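Local coordinates for protein putative Acetyltransferase (Pyrococcus horikoshii, PDB 3DDD) that binds coenzyme A and probably acts as a GNAT-family acyltransferase, at residues E59-G64 and R183-E188. Sequence-based numbering, arbitrary orientation.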
loop_
_atom_site.group_PDB
_atom_site.type_symbol
_atom_site.label_atom_id
_atom_site.label_comp_id
_atom_site.label_asym_id
_atom_site.label_seq_id
_atom_site.Cartn_x
_atom_site.Cartn_y
_atom_site.Cartn_z
ATOM N N GLU A 59 0.482 -7.463 -11.124
ATOM C CA GLU A 59 -0.785 -7.404 -11.852
ATOM C C GLU A 59 -1.365 -5.977 -11.872
ATOM O O GLU A 59 -1.919 -5.536 -12.862
ATOM C CB GLU A 59 -1.827 -8.343 -11.235
ATOM C CG GLU A 59 -1.852 -9.706 -11.857
ATOM C CD GLU A 59 -2.936 -10.602 -11.287
ATOM O OE1 GLU A 59 -3.976 -10.089 -10.780
ATOM O OE2 GLU A 59 -2.732 -11.840 -11.355
ATOM N N VAL A 60 -1.289 -5.292 -10.737
ATOM C CA VAL A 60 -1.771 -3.920 -10.631
ATOM C C VAL A 60 -0.935 -2.997 -11.538
ATOM O O VAL A 60 -1.479 -2.146 -12.251
ATOM C CB VAL A 60 -1.798 -3.482 -9.141
ATOM C CG1 VAL A 60 -2.125 -2.013 -8.974
ATOM C CG2 VAL A 60 -2.831 -4.366 -8.367
ATOM N N GLN A 61 0.378 -3.179 -11.554
ATOM C CA GLN A 61 1.241 -2.318 -12.364
ATOM C C GLN A 61 2.376 -3.122 -12.959
ATOM O O GLN A 61 3.463 -3.203 -12.389
ATOM C CB GLN A 61 1.748 -1.136 -11.542
ATOM C CG GLN A 61 2.261 0.045 -12.401
ATOM C CD GLN A 61 1.153 0.770 -13.158
ATOM O OE1 GLN A 61 0.211 1.277 -12.560
ATOM N NE2 GLN A 61 1.282 0.836 -14.478
ATOM N N PRO A 62 2.103 -3.800 -14.091
ATOM C CA PRO A 62 3.114 -4.703 -14.675
ATOM C C PRO A 62 4.479 -4.101 -14.943
ATOM O O PRO A 62 5.495 -4.799 -14.827
ATOM C CB PRO A 62 2.447 -5.199 -15.963
ATOM C CG PRO A 62 0.954 -5.124 -15.656
ATOM C CD PRO A 62 0.807 -3.853 -14.812
ATOM N N ASP A 63 4.496 -2.829 -15.311
ATOM C CA ASP A 63 5.716 -2.076 -15.582
ATOM C C ASP A 63 6.035 -1.120 -14.442
ATOM O O ASP A 63 6.657 -0.074 -14.630
ATOM C CB ASP A 63 5.577 -1.277 -16.886
ATOM C CG ASP A 63 4.334 -0.357 -16.910
ATOM O OD1 ASP A 63 3.510 -0.369 -15.966
ATOM O OD2 ASP A 63 4.169 0.375 -17.906
ATOM N N GLY A 64 5.625 -1.470 -13.241
ATOM C CA GLY A 64 5.763 -0.531 -12.130
ATOM C C GLY A 64 6.960 -0.754 -11.254
ATOM O O GLY A 64 7.233 0.048 -10.390
ATOM N N ARG A 183 -9.201 3.103 -7.902
ATOM C CA ARG A 183 -8.295 1.975 -7.624
ATOM C C ARG A 183 -9.032 0.630 -7.645
ATOM O O ARG A 183 -8.613 -0.328 -7.019
ATOM C CB ARG A 183 -7.622 2.141 -6.266
ATOM C CG ARG A 183 -8.625 2.380 -5.134
ATOM C CD ARG A 183 -8.187 1.843 -3.844
ATOM N NE ARG A 183 -9.060 2.367 -2.820
ATOM C CZ ARG A 183 -8.690 2.750 -1.608
ATOM N NH1 ARG A 183 -7.473 2.568 -1.197
ATOM N NH2 ARG A 183 -9.595 3.261 -0.777
ATOM N N ILE A 184 -10.112 0.547 -8.401
ATOM C CA ILE A 184 -10.952 -0.635 -8.412
ATOM C C ILE A 184 -10.179 -1.841 -8.927
ATOM O O ILE A 184 -10.464 -2.976 -8.529
ATOM C CB ILE A 184 -12.225 -0.381 -9.261
ATOM C CG1 ILE A 184 -13.097 0.678 -8.581
ATOM C CG2 ILE A 184 -13.017 -1.711 -9.550
ATOM C CD1 ILE A 184 -13.353 0.461 -7.071
ATOM N N ARG A 185 -9.210 -1.609 -9.812
ATOM C CA ARG A 185 -8.410 -2.709 -10.362
ATOM C C ARG A 185 -7.543 -3.370 -9.297
ATOM O O ARG A 185 -7.219 -4.530 -9.374
ATOM C CB ARG A 185 -7.593 -2.249 -11.575
ATOM C CG ARG A 185 -6.349 -1.456 -11.263
ATOM C CD ARG A 185 -5.525 -1.297 -12.556
ATOM N NE ARG A 185 -4.146 -0.961 -12.262
ATOM C CZ ARG A 185 -3.735 0.250 -11.895
ATOM N NH1 ARG A 185 -4.592 1.248 -11.799
ATOM N NH2 ARG A 185 -2.452 0.465 -11.601
ATOM N N VAL A 186 -7.206 -2.626 -8.264
ATOM C CA VAL A 186 -6.474 -3.170 -7.138
ATOM C C VAL A 186 -7.391 -4.083 -6.303
ATOM O O VAL A 186 -7.051 -5.242 -6.009
ATOM C CB VAL A 186 -5.849 -2.009 -6.309
ATOM C CG1 VAL A 186 -4.953 -2.543 -5.217
ATOM C CG2 VAL A 186 -5.030 -1.142 -7.254
ATOM N N LEU A 187 -8.559 -3.569 -5.930
ATOM C CA LEU A 187 -9.562 -4.393 -5.242
ATOM C C LEU A 187 -9.810 -5.696 -6.009
ATOM O O LEU A 187 -9.758 -6.765 -5.437
ATOM C CB LEU A 187 -10.883 -3.622 -5.048
ATOM C CG LEU A 187 -10.938 -2.748 -3.789
ATOM C CD1 LEU A 187 -9.998 -1.550 -3.900
ATOM C CD2 LEU A 187 -12.357 -2.306 -3.554
ATOM N N GLU A 188 -10.042 -5.589 -7.309
ATOM C CA GLU A 188 -10.258 -6.757 -8.163
ATOM C C GLU A 188 -9.130 -7.798 -8.134
ATOM O O GLU A 188 -9.400 -8.988 -8.157
ATOM C CB GLU A 188 -10.438 -6.294 -9.615
ATOM C CG GLU A 188 -11.833 -5.855 -9.975
ATOM C CD GLU A 188 -11.902 -5.025 -11.275
ATOM O OE1 GLU A 188 -10.856 -4.750 -11.905
ATOM O OE2 GLU A 188 -13.016 -4.647 -11.668
#
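Val60, in the last turn of helix 47-60, lies nearest Val186 in the first turn of helix 184-192, their CA atoms 5.9 Å apart, and Arg185 reaches from the second helix to the carbonyl that ends the first. The contact joins two GNAT regions of the chain, the N-terminal one with the coenzyme A pocket and the C-terminal one, and lies away from that pocket. The Arg185 guanidinium approaches side-on, and NE and NH2 both donate to Val60 O, each at 2.9 Å. The oxygen lies within a few degrees of the guanidinium plane; NE meets a lone pair in the carbonyl plane, whereas NH2 comes from above that plane, 49° out of it. With chi1 at 78°, CG is tucked over the backbone, flanked by N and C, and from there the extended chain carries the guanidinium across to the helix end. NH1 donates to Phe82 O at the end of strand 73-82, tying a third element to the same group. A leucine here, with no guanidinium, would probably leave the carbonyls of Val60 and Phe82 short of a donor and weaken the tie between helix 184-192 and the end of helix 47-60. Gln61 bends at its second torsion to set its amide near NH2, the amide and guanidinium planes 78° apart; OE1 is close to NH2 but poorly angled for a bond, and accepts instead from Phe82 N. On the other side of the amide, NE2 donates almost straight to Asp63 OD1 at 2.9 Å, bracing the type I turn from Gln61 to Gly64. Beside the polar grip the valines pack tightly, Val60 also touching Phe81 and Ala189: Val60 CG1 meets Val186 CG2 at 3.5 Å and lies 3.6 Å from Arg185 NH2.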